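Side-chain contact in VP1 (Merkel cell polyomavirus, PDB 4FMH), which forms the pentameric building units of the icosahedral viral capsid and binds sialylated glycans at a site required for infection: residues Gln53-Gly56 with Ser57-Gln61. Sequence-based numbering, arbitrary orientation. Where two conformers were deposited one is given.
Sequences QPKG and SSPDQ
Lys-55 reaches across an open loop to the backbone carbonyl of Pro-59; the loop turns at Gly-56, whose positive phi of 91° would press a beta carbon against the preceding carbonyl oxygen, and bends again at the cis peptide between Ser-58 and Pro-59, which proline tolerates well. The Lys-55 chain is extended: CG lies opposite the backbone N (chi1 -176°), and the methylenes pass alongside Ser-57 O, with CD 3.3 Å from that oxygen and as close to Pro-59 O. The ammonium meets Pro-59 O (NZ to O 2.8 Å) in the carbonyl plane, C=O...N angle 155°. Lysine suits this place, its long aliphatic chain spanning the gap. The loop joins strands 11-28 and 71-76 of the VP1 jelly roll and lies against a neighbouring subunit of the pentamer: Asp-60 OD2 is hydrogen-bonded to ND1 of that subunit's His-111, while OD1 takes a weak bond from a water that accepts from Lys-55 N. Gln-61 runs at a slant to Lys-55; its OE1 accepts a weak bond from Lys-55 NZ (3.4 Å) and a shorter one from a water (2.6 Å) that NZ also holds weakly, while NE2 bonds Gln-154. Another water links Lys-55 O to Ser-57 OG, 3.4 Å from Lys-55 CE.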
loop_
_atom_site.group_PDB
_atom_site.type_symbol
_atom_site.label_atom_id
_atom_site.label_comp_id
_atom_site.label_asym_id
_atom_site.label_seq_id
_atom_site.Cartn_x
_atom_site.Cartn_y
_atom_site.Cartn_z
ATOM N N GLN B 53 8.695 -16.712 24.214
ATOM C CA GLN B 53 8.697 -15.860 25.401
ATOM C C GLN B 53 10.086 -15.301 25.668
ATOM O O GLN B 53 11.073 -16.029 25.547
ATOM C CB GLN B 53 8.285 -16.658 26.647
ATOM C CG GLN B 53 6.894 -17.265 26.640
ATOM C CD GLN B 53 6.511 -17.818 27.999
ATOM O OE1 GLN B 53 6.089 -17.074 28.887
ATOM N NE2 GLN B 53 6.658 -19.129 28.167
ATOM N N PRO B 54 10.165 -14.028 26.084
ATOM C CA PRO B 54 11.410 -13.520 26.659
ATOM C C PRO B 54 11.692 -14.239 27.975
ATOM O O PRO B 54 10.795 -14.365 28.805
ATOM C CB PRO B 54 11.098 -12.047 26.947
ATOM C CG PRO B 54 9.817 -11.757 26.260
ATOM C CD PRO B 54 9.081 -13.032 26.149
ATOM N N LYS B 55 12.928 -14.695 28.165
ATOM C CA LYS B 55 13.314 -15.418 29.382
ATOM C C LYS B 55 13.159 -14.554 30.640
ATOM O O LYS B 55 12.801 -15.059 31.698
ATOM C CB LYS B 55 14.749 -15.937 29.256
ATOM C CG LYS B 55 15.243 -16.800 30.415
ATOM C CD LYS B 55 16.608 -17.384 30.094
ATOM C CE LYS B 55 17.369 -17.775 31.355
ATOM N NZ LYS B 55 18.767 -18.192 31.045
ATOM N N GLY B 56 13.418 -13.252 30.514
ATOM C CA GLY B 56 13.374 -12.345 31.662
ATOM C C GLY B 56 14.721 -12.212 32.357
ATOM O O GLY B 56 14.903 -11.330 33.203
ATOM N N SER B 57 15.658 -13.093 32.009
ATOM C CA SER B 57 17.032 -13.045 32.525
ATOM C C SER B 57 18.018 -13.531 31.459
ATOM O O SER B 57 17.642 -14.283 30.547
ATOM C CB SER B 57 17.172 -13.867 33.816
ATOM O OG SER B 57 17.007 -15.249 33.553
ATOM N N SER B 58 19.269 -13.089 31.572
ATOM C CA SER B 58 20.305 -13.421 30.595
ATOM C C SER B 58 21.047 -14.704 30.972
ATOM O O SER B 58 21.228 -14.992 32.159
ATOM C CB SER B 58 21.294 -12.259 30.432
ATOM O OG SER B 58 22.160 -12.149 31.552
ATOM N N PRO B 59 21.480 -15.484 29.964
ATOM C CA PRO B 59 21.258 -15.257 28.529
ATOM C C PRO B 59 20.050 -16.014 27.987
ATOM O O PRO B 59 19.525 -16.911 28.653
ATOM C CB PRO B 59 22.538 -15.803 27.900
ATOM C CG PRO B 59 22.925 -16.944 28.808
ATOM C CD PRO B 59 22.370 -16.645 30.188
ATOM N N ASP B 60 19.622 -15.647 26.782
ATOM C CA ASP B 60 18.609 -16.405 26.060
ATOM C C ASP B 60 19.192 -17.776 25.698
ATOM O O ASP B 60 20.319 -17.875 25.211
ATOM C CB ASP B 60 18.197 -15.649 24.791
ATOM C CG ASP B 60 16.988 -16.263 24.098
ATOM O OD1 ASP B 60 16.198 -16.987 24.751
ATOM O OD2 ASP B 60 16.824 -16.010 22.884
ATOM N N GLN B 61 18.425 -18.829 25.957
ATOM C CA GLN B 61 18.823 -20.187 25.593
ATOM C C GLN B 61 17.654 -20.849 24.866
ATOM O O GLN B 61 16.987 -21.723 25.416
ATOM C CB GLN B 61 19.240 -20.977 26.842
ATOM C CG GLN B 61 20.537 -20.474 27.497
ATOM C CD GLN B 61 20.748 -21.008 28.914
ATOM O OE1 GLN B 61 19.807 -21.105 29.703
ATOM N NE2 GLN B 61 21.997 -21.335 29.243
HETATM O O HOH W 1 14.582 -15.072 25.943
HETATM O O HOH W 2 17.237 -20.745 30.025
HETATM O O HOH W 3 14.151 -15.531 34.257
#